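Local structure of cysteine desulfurase (Elizabethkingia anophelis NUHP1, 5VPR) at residues T238-L243 and T284-G289; D78-V83 and V95-G100; A314-A319 and A388-Y393. The protein probably uses covalently bound pyridoxal 5'-phosphate to strip sulfur from L-cysteine, releasing L-alanine and passing the sulfur to a carrier. All coordinates share one frame; numbering follows the deposited sequence.

Overall arrangement
Interaction 2 comes first along the chain, followed by interaction 1 and then interaction 3. The first two are neighbours, with centres about 8 Å apart on the same side of the chain's centre: strands 95-98 and 241-245 lie side by side in the mixed seven-stranded sheet, and Leu243 N to Leu96 O and Gly241 N to Thr98 O probably form hydrogen bonds between them. Interaction 3 lies across the chain's centre, about 28 Å from either of the others between centres, where helix 305-324 packs on the residues that follow strand 386-389. Helices 287-303 and 305-324 follow each other, so the chain leads from the cofactor-binding large domain into the C-terminal part of this class-V aminotransferase fold.

Interaction 1: T238-L243 and T284-G289; sequences TGTGIL and TPNIAG
The carboxamide of Asn286 faces the backbone of Thr238-Thr240, and its partners divide between its plane and one of its sides. At the nitrogen end, ND2 donates to Gly239 O at 3.1 Å with an N-H...O angle of 148°; this oxygen lies nearly in the amide plane. A water also close to that plane takes the other N-H, 2.8 Å from ND2, and itself donates a hydrogen bond to Thr238 O. Displaced to one side of the plane are the methyl CG2 of Thr240, 3.7 Å from ND2, and the backbone N of Gly289, which donates to OD1 over 3.1 Å. Seen from the carbonyl groups the approaches are less regular: ND2 stands well above the Gly239 carbonyl plane, and Gly289 N likewise lies above the carbonyl plane of the Asn286 side chain.

With CG anti to the backbone N (chi1 179°), the Asn286 side chain extends across to the loop before strand 241-245 while keeping OD1 over the start of helix 287-303. The residue is the N-cap of this helix and the centre of an inverse gamma turn. Beneath the amide, CG2 of Thr240 lies against Gly289, 3.4 Å from Gly289 O and 3.5 Å from Gly289 CA. The hydroxyl of Thr240 turns elsewhere and bonds to Pro237 O, while Ile293, further along the helix, touches the threonine too. Lys233, which carries the cofactor, precedes this loop in sequence.

Because OD1 accepts and both N-H groups donate, the flip of the amide is fixed, and one side chain ties the helix start to the loop leading into strand 241-245. The capping bond at OD1 would probably polarise the amide and strengthen ND2 as a donor.

Interaction 2: D78-V83 and V95-G100; sequences DARKKV and VLFTKG
Val95 meets helix 67-87 with both its side chain and its carbonyl. CG1 rests on CG1 of Val83 at 3.6 Å, and CB lies 3.8 Å from CG of Arg80, whose chain slides past the valine in the opposite direction. Val95 O accepts from NH1 of Arg80 at 2.8 Å; the donor lies in the carbonyl plane, the oxygen lies in the guanidinium plane, and the bond is fairly straight. A bend at chi3 (-46°), after an otherwise extended start, turns the guanidinium along the strand toward Phe97 to make this bond. NH1 also forms a salt bridge with Glu281, and NE forms one with Glu77, so the orientation of the guanidinium is set from several directions.

Leu96 points its side chain away from the helix and pairs through its backbone with Leu243. At Phe97 the ring returns to the helix: CE1 sits over the centre of the Arg80 guanidinium, 3.5 Å from CZ of Arg80, with the two planes 55° apart. CZ of Phe97 reaches the helix backbone, 3.5 Å from Arg80 CA, and the ring edge meets Ala79. The same Glu281 carboxylate accepts from Phe97 N, joining arginine and strand a second time. Thr98 continues the pairing, to Gly241, and Gly100 then takes the N-cap of helix 101-111.

The axes of segments 78-83 and 95-98 approach to 8.8 Å, with their N-to-C directions 114° apart. Such a helix laid across the first strand of a seven-stranded mixed sheet, with antiparallel strand 241-245 next to it, belongs to the large domain of fold-type I pyridoxal-phosphate enzymes.

Interaction 3: A314-A319 and A388-Y393; sequences ALLEYA and ASFAVY
In the C-terminal part of the fold, helix 305-324 covers one side of a small antiparallel sheet, and Phe390, just past the end of strand 386-389, carries the contact with Leu315, Leu316 and Ala319. The closest approach is from Ala319, whose CB lies 3.5 Å from CZ of Phe390 and 4.0 Å from CE2, meeting the far end of the ring obliquely. Leu315, one helical turn earlier, comes over a ring face instead: its CB stands 4.2 Å above the plane, offset toward the rim. The leucine then crosses the phenylalanine at a slant, and CD1 passes the root of that side chain, 4.1 Å from Phe390 CB, to end 3.9 Å from Ala391 O. Leu316 contributes its backbone as well as a branch, with CA 4.1 Å and CD1 4.2 Å from CE2 of Phe390. The ring is directed into this group by a chi1 of -56°, which sets CG anti to the carbonyl carbon.

The sheet beneath is built from strands 330-331, 341-345 and 386-389, and its middle strand supplies Val342, which touches Phe390, Leu316 and Ala319. Ile399 of helix 396-413 packs against both Phe390 and Ala319, so the aromatic ring sits where two helices and the sheet converge. The side chains that meet are all apolar, and no hydrogen bond joins 314-319 to 388-393.

Beyond the ring the chain turns away from the helix. Ala391 lays its CB over a face of the Tyr393 ring, 3.5 Å above the plane, while the Tyr393 hydroxyl bonds to Asn36 and Gln41. Val392 N is held by the hydroxyl of Tyr235, two residues after the cofactor-bearing Lys233.

Interaction 1: T238-L243 and T284-G289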
loop_
_atom_site.group_PDB
_atom_site.type_symbol
_atom_site.label_atom_id
_atom_site.label_comp_id
_atom_site.label_asym_id
_atom_site.label_seq_id
_atom_site.Cartn_x
_atom_site.Cartn_y
_atom_site.Cartn_z
ATOM N N THR A 238 -11.214 2.649 5.906
ATOM C CA THR A 238 -10.459 1.817 6.830
ATOM C C THR A 238 -11.154 0.466 6.984
ATOM O O THR A 238 -12.325 0.298 6.635
ATOM C CB THR A 238 -10.300 2.494 8.195
ATOM O OG1 THR A 238 -11.584 2.730 8.792
ATOM C CG2 THR A 238 -9.558 3.859 8.053
ATOM N N GLY A 239 -10.413 -0.509 7.510
ATOM C CA GLY A 239 -10.985 -1.815 7.746
ATOM C C GLY A 239 -11.154 -2.666 6.505
ATOM O O GLY A 239 -11.875 -3.665 6.558
ATOM N N THR A 240 -10.491 -2.325 5.397
ATOM C CA THR A 240 -10.613 -3.078 4.160
ATOM C C THR A 240 -9.245 -3.428 3.582
ATOM O O THR A 240 -8.261 -2.688 3.713
ATOM C CB THR A 240 -11.416 -2.306 3.072
ATOM O OG1 THR A 240 -10.741 -1.081 2.736
ATOM C CG2 THR A 240 -12.802 -1.969 3.573
ATOM N N GLY A 241 -9.209 -4.560 2.916
ATOM C CA GLY A 241 -8.040 -4.917 2.147
ATOM C C GLY A 241 -8.400 -6.038 1.207
ATOM O O GLY A 241 -9.546 -6.497 1.146
ATOM N N ILE A 242 -7.389 -6.486 0.485
ATOM C CA ILE A 242 -7.537 -7.533 -0.507
ATOM C C ILE A 242 -6.359 -8.471 -0.358
ATOM O O ILE A 242 -5.229 -8.022 -0.138
ATOM C CB ILE A 242 -7.577 -6.936 -1.929
ATOM C CG1 ILE A 242 -8.854 -6.120 -2.111
ATOM C CG2 ILE A 242 -7.488 -8.045 -2.964
ATOM C CD1 ILE A 242 -10.114 -6.995 -2.188
ATOM N N LEU A 243 -6.617 -9.770 -0.455
ATOM C CA LEU A 243 -5.564 -10.754 -0.664
ATOM C C LEU A 243 -5.908 -11.498 -1.947
ATOM O O LEU A 243 -6.932 -12.187 -2.009
ATOM C CB LEU A 243 -5.445 -11.714 0.519
ATOM C CG LEU A 243 -4.486 -12.881 0.246
ATOM C CD1 LEU A 243 -3.072 -12.327 0.037
ATOM C CD2 LEU A 243 -4.531 -13.890 1.399
ATOM N N THR A 284 -19.111 -12.705 9.395
ATOM C CA THR A 284 -19.768 -11.725 8.550
ATOM C C THR A 284 -18.717 -10.852 7.869
ATOM O O THR A 284 -17.850 -10.284 8.548
ATOM C CB THR A 284 -20.751 -10.863 9.342
ATOM O OG1 THR A 284 -21.696 -11.710 10.009
ATOM C CG2 THR A 284 -21.521 -9.932 8.419
ATOM N N PRO A 285 -18.734 -10.750 6.543
ATOM C CA PRO A 285 -17.811 -9.837 5.865
ATOM C C PRO A 285 -18.122 -8.390 6.210
ATOM O O PRO A 285 -19.212 -8.045 6.682
ATOM C CB PRO A 285 -18.043 -10.117 4.374
ATOM C CG PRO A 285 -19.337 -10.852 4.289
ATOM C CD PRO A 285 -19.573 -11.524 5.609
ATOM N N ASN A 286 -17.124 -7.538 5.977
ATOM C CA ASN A 286 -17.314 -6.091 6.032
ATOM C C ASN A 286 -17.947 -5.657 4.712
ATOM O O ASN A 286 -17.283 -5.150 3.801
ATOM C CB ASN A 286 -15.989 -5.389 6.289
ATOM C CG ASN A 286 -16.120 -3.885 6.321
ATOM O OD1 ASN A 286 -17.232 -3.313 6.355
ATOM N ND2 ASN A 286 -14.980 -3.219 6.289
ATOM N N ILE A 287 -19.276 -5.844 4.629
ATOM C CA ILE A 287 -19.988 -5.706 3.354
ATOM C C ILE A 287 -19.839 -4.297 2.800
ATOM O O ILE A 287 -19.505 -4.100 1.625
ATOM C CB ILE A 287 -21.481 -6.063 3.532
ATOM C CG1 ILE A 287 -21.652 -7.506 4.031
ATOM C CG2 ILE A 287 -22.233 -5.830 2.196
ATOM C CD1 ILE A 287 -22.904 -7.730 4.905
ATOM N N ALA A 288 -20.113 -3.295 3.644
ATOM C CA ALA A 288 -20.025 -1.900 3.227
ATOM C C ALA A 288 -18.619 -1.553 2.765
ATOM O O ALA A 288 -18.437 -0.923 1.715
ATOM C CB ALA A 288 -20.442 -0.985 4.375
ATOM N N GLY A 289 -17.615 -1.951 3.545
ATOM C CA GLY A 289 -16.241 -1.655 3.179
ATOM C C GLY A 289 -15.823 -2.325 1.878
ATOM O O GLY A 289 -15.125 -1.722 1.063
HETATM O O HOH W 1 -14.982 -0.451 6.626
#

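Interaction 2: D78-V83 and V95-G100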
loop_
_atom_site.group_PDB
_atom_site.type_symbol
_atom_site.label_atom_id
_atom_site.label_comp_id
_atom_site.label_asym_id
_atom_site.label_seq_id
_atom_site.Cartn_x
_atom_site.Cartn_y
_atom_site.Cartn_z
ATOM N N ASP A 78 -20.207 -7.745 -7.219
ATOM C CA ASP A 78 -19.794 -6.753 -8.215
ATOM C C ASP A 78 -18.487 -6.077 -7.806
ATOM O O ASP A 78 -17.608 -5.833 -8.646
ATOM C CB ASP A 78 -20.873 -5.688 -8.402
ATOM C CG ASP A 78 -22.132 -6.223 -9.057
ATOM O OD1 ASP A 78 -22.080 -7.304 -9.683
ATOM O OD2 ASP A 78 -23.176 -5.542 -8.951
ATOM N N ALA A 79 -18.351 -5.754 -6.520
ATOM C CA ALA A 79 -17.127 -5.111 -6.042
ATOM C C ALA A 79 -15.933 -6.047 -6.171
ATOM O O ALA A 79 -14.839 -5.620 -6.576
ATOM C CB ALA A 79 -17.290 -4.656 -4.593
ATOM N N ARG A 80 -16.129 -7.332 -5.869
ATOM C CA ARG A 80 -15.046 -8.290 -6.062
ATOM C C ARG A 80 -14.574 -8.305 -7.509
ATOM O O ARG A 80 -13.371 -8.406 -7.773
ATOM C CB ARG A 80 -15.471 -9.695 -5.640
ATOM C CG ARG A 80 -14.273 -10.664 -5.529
ATOM C CD ARG A 80 -14.696 -12.124 -5.234
ATOM N NE ARG A 80 -15.707 -12.271 -4.170
ATOM C CZ ARG A 80 -15.453 -12.478 -2.876
ATOM N NH1 ARG A 80 -14.206 -12.547 -2.420
ATOM N NH2 ARG A 80 -16.462 -12.627 -2.016
ATOM N N LYS A 81 -15.506 -8.209 -8.465
ATOM C CA LYS A 81 -15.109 -8.252 -9.868
ATOM C C LYS A 81 -14.406 -6.968 -10.288
ATOM O O LYS A 81 -13.524 -6.998 -11.158
ATOM C CB LYS A 81 -16.324 -8.530 -10.762
ATOM C CG LYS A 81 -16.985 -9.911 -10.531
ATOM C CD LYS A 81 -18.072 -10.186 -11.565
ATOM C CE LYS A 81 -18.758 -11.532 -11.311
ATOM N NZ LYS A 81 -19.318 -11.554 -9.924
ATOM N N LYS A 82 -14.775 -5.835 -9.690
ATOM C CA LYS A 82 -14.039 -4.601 -9.950
ATOM C C LYS A 82 -12.583 -4.738 -9.517
ATOM O O LYS A 82 -11.666 -4.369 -10.260
ATOM C CB LYS A 82 -14.699 -3.421 -9.236
ATOM C CG LYS A 82 -16.103 -3.054 -9.725
ATOM C CD LYS A 82 -16.646 -1.928 -8.835
ATOM C CE LYS A 82 -18.080 -1.514 -9.142
ATOM N NZ LYS A 82 -18.462 -0.381 -8.219
ATOM N N VAL A 83 -12.353 -5.271 -8.313
ATOM C CA VAL A 83 -10.986 -5.463 -7.834
ATOM C C VAL A 83 -10.250 -6.470 -8.712
ATOM O O VAL A 83 -9.075 -6.276 -9.049
ATOM C CB VAL A 83 -10.986 -5.901 -6.357
ATOM C CG1 VAL A 83 -9.566 -6.178 -5.889
ATOM C CG2 VAL A 83 -11.635 -4.828 -5.476
ATOM N N VAL A 95 -9.817 -13.345 -5.705
ATOM C CA VAL A 95 -9.797 -12.070 -4.989
ATOM C C VAL A 95 -10.498 -12.281 -3.653
ATOM O O VAL A 95 -11.707 -12.530 -3.612
ATOM C CB VAL A 95 -10.467 -10.959 -5.809
ATOM C CG1 VAL A 95 -10.378 -9.605 -5.077
ATOM C CG2 VAL A 95 -9.843 -10.868 -7.208
ATOM N N LEU A 96 -9.749 -12.208 -2.557
ATOM C CA LEU A 96 -10.307 -12.385 -1.218
ATOM C C LEU A 96 -10.392 -11.044 -0.499
ATOM O O LEU A 96 -9.413 -10.292 -0.462
ATOM C CB LEU A 96 -9.471 -13.357 -0.387
ATOM C CG LEU A 96 -8.941 -14.624 -1.067
ATOM C CD1 LEU A 96 -8.086 -15.399 -0.069
ATOM C CD2 LEU A 96 -10.059 -15.501 -1.613
ATOM N N PHE A 97 -11.553 -10.759 0.093
ATOM C CA PHE A 97 -11.718 -9.582 0.941
ATOM C C PHE A 97 -11.105 -9.839 2.314
ATOM O O PHE A 97 -11.360 -10.875 2.938
ATOM C CB PHE A 97 -13.201 -9.222 1.093
ATOM C CG PHE A 97 -13.867 -8.760 -0.188
ATOM C CD1 PHE A 97 -14.882 -9.519 -0.775
ATOM C CD2 PHE A 97 -13.491 -7.564 -0.793
ATOM C CE1 PHE A 97 -15.509 -9.095 -1.958
ATOM C CE2 PHE A 97 -14.110 -7.124 -1.970
ATOM C CZ PHE A 97 -15.121 -7.894 -2.557
ATOM N N THR A 98 -10.305 -8.888 2.794
ATOM C CA THR A 98 -9.752 -8.998 4.142
ATOM C C THR A 98 -10.022 -7.681 4.845
ATOM O O THR A 98 -10.657 -6.790 4.265
ATOM C CB THR A 98 -8.247 -9.261 4.104
ATOM O OG1 THR A 98 -7.620 -8.114 3.531
ATOM C CG2 THR A 98 -7.913 -10.503 3.218
ATOM N N LYS A 99 -9.474 -7.504 6.041
ATOM C CA LYS A 99 -9.637 -6.243 6.752
ATOM C C LYS A 99 -8.406 -5.346 6.657
ATOM O O LYS A 99 -8.375 -4.292 7.296
ATOM C CB LYS A 99 -9.991 -6.509 8.211
ATOM C CG LYS A 99 -11.115 -7.553 8.401
ATOM C CD LYS A 99 -12.346 -7.319 7.508
ATOM C CE LYS A 99 -13.654 -7.581 8.264
ATOM N NZ LYS A 99 -13.986 -9.017 8.502
ATOM N N GLY A 100 -7.413 -5.721 5.860
ATOM C CA GLY A 100 -6.189 -4.947 5.757
ATOM C C GLY A 100 -5.045 -5.817 5.287
ATOM O O GLY A 100 -5.145 -7.040 5.230
#

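Interaction 3: A314-A319 and A388-Y393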
loop_
_atom_site.group_PDB
_atom_site.type_symbol
_atom_site.label_atom_id
_atom_site.label_comp_id
_atom_site.label_asym_id
_atom_site.label_seq_id
_atom_site.Cartn_x
_atom_site.Cartn_y
_atom_site.Cartn_z
ATOM N N ALA A 314 5.582 13.721 -11.223
ATOM C CA ALA A 314 5.978 15.120 -11.373
ATOM C C ALA A 314 6.013 15.833 -10.022
ATOM O O ALA A 314 6.882 16.682 -9.781
ATOM C CB ALA A 314 5.037 15.827 -12.345
ATOM N N LEU A 315 5.080 15.501 -9.124
ATOM C CA LEU A 315 5.118 16.058 -7.772
ATOM C C LEU A 315 6.413 15.678 -7.072
ATOM O O LEU A 315 7.075 16.519 -6.454
ATOM C CB LEU A 315 3.920 15.558 -6.966
ATOM C CG LEU A 315 2.538 16.070 -7.365
ATOM C CD1 LEU A 315 1.466 15.360 -6.542
ATOM C CD2 LEU A 315 2.458 17.572 -7.161
ATOM N N LEU A 316 6.795 14.409 -7.188
ATOM C CA LEU A 316 7.981 13.903 -6.513
ATOM C C LEU A 316 9.239 14.589 -7.025
ATOM O O LEU A 316 10.060 15.075 -6.239
ATOM C CB LEU A 316 8.062 12.388 -6.714
ATOM C CG LEU A 316 9.166 11.609 -6.005
ATOM C CD1 LEU A 316 8.978 11.760 -4.538
ATOM C CD2 LEU A 316 9.119 10.131 -6.371
ATOM N N GLU A 317 9.405 14.649 -8.348
ATOM C CA GLU A 317 10.585 15.300 -8.910
ATOM C C GLU A 317 10.661 16.765 -8.488
ATOM O O GLU A 317 11.736 17.262 -8.126
ATOM C CB GLU A 317 10.572 15.177 -10.434
ATOM N N TYR A 318 9.530 17.469 -8.530
ATOM C CA TYR A 318 9.513 18.881 -8.160
ATOM C C TYR A 318 9.872 19.064 -6.690
ATOM O O TYR A 318 10.707 19.907 -6.342
ATOM C CB TYR A 318 8.137 19.477 -8.463
ATOM C CG TYR A 318 8.010 20.951 -8.155
ATOM C CD1 TYR A 318 7.215 21.406 -7.102
ATOM C CD2 TYR A 318 8.684 21.892 -8.922
ATOM C CE1 TYR A 318 7.100 22.773 -6.834
ATOM C CE2 TYR A 318 8.577 23.231 -8.661
ATOM C CZ TYR A 318 7.791 23.671 -7.623
ATOM O OH TYR A 318 7.711 25.024 -7.391
ATOM N N ALA A 319 9.261 18.267 -5.810
ATOM C CA ALA A 319 9.528 18.402 -4.381
ATOM C C ALA A 319 10.990 18.103 -4.065
ATOM O O ALA A 319 11.647 18.856 -3.336
ATOM C CB ALA A 319 8.598 17.485 -3.583
ATOM N N ALA A 388 7.556 13.280 3.532
ATOM C CA ALA A 388 6.429 13.844 2.797
ATOM C C ALA A 388 6.010 12.836 1.736
ATOM O O ALA A 388 6.864 12.284 1.040
ATOM C CB ALA A 388 6.798 15.179 2.152
ATOM N N SER A 389 4.708 12.585 1.624
ATOM C CA SER A 389 4.214 11.575 0.700
ATOM C C SER A 389 2.977 12.103 -0.010
ATOM O O SER A 389 2.132 12.770 0.599
ATOM C CB SER A 389 3.909 10.232 1.419
ATOM O OG SER A 389 3.097 10.410 2.580
ATOM N N PHE A 390 2.870 11.777 -1.296
ATOM C CA PHE A 390 1.917 12.404 -2.196
ATOM C C PHE A 390 0.801 11.451 -2.602
ATOM O O PHE A 390 0.983 10.227 -2.671
ATOM C CB PHE A 390 2.642 12.932 -3.437
ATOM C CG PHE A 390 3.757 13.874 -3.106
ATOM C CD1 PHE A 390 3.479 15.136 -2.603
ATOM C CD2 PHE A 390 5.077 13.497 -3.262
ATOM C CE1 PHE A 390 4.495 16.015 -2.276
ATOM C CE2 PHE A 390 6.101 14.377 -2.944
ATOM C CZ PHE A 390 5.807 15.635 -2.446
ATOM N N ALA A 391 -0.370 12.039 -2.846
ATOM C CA ALA A 391 -1.516 11.376 -3.453
ATOM C C ALA A 391 -1.971 12.229 -4.633
ATOM O O ALA A 391 -1.374 13.267 -4.938
ATOM C CB ALA A 391 -2.649 11.151 -2.437
ATOM N N VAL A 392 -3.049 11.799 -5.291
ATOM C CA VAL A 392 -3.419 12.395 -6.574
ATOM C C VAL A 392 -3.889 13.836 -6.418
ATOM O O VAL A 392 -3.787 14.626 -7.361
ATOM C CB VAL A 392 -4.491 11.526 -7.256
ATOM C CG1 VAL A 392 -5.813 11.592 -6.479
ATOM C CG2 VAL A 392 -4.673 11.948 -8.706
ATOM N N TYR A 393 -4.397 14.214 -5.244
ATOM C CA TYR A 393 -4.971 15.539 -5.058
ATOM C C TYR A 393 -3.940 16.590 -4.653
ATOM O O TYR A 393 -4.293 17.770 -4.547
ATOM C CB TYR A 393 -6.094 15.485 -4.009
ATOM C CG TYR A 393 -5.786 14.581 -2.836
ATOM C CD1 TYR A 393 -6.529 13.423 -2.615
ATOM C CD2 TYR A 393 -4.745 14.874 -1.958
ATOM C CE1 TYR A 393 -6.250 12.577 -1.543
ATOM C CE2 TYR A 393 -4.456 14.038 -0.878
ATOM C CZ TYR A 393 -5.211 12.885 -0.683
ATOM O OH TYR A 393 -4.925 12.036 0.370
#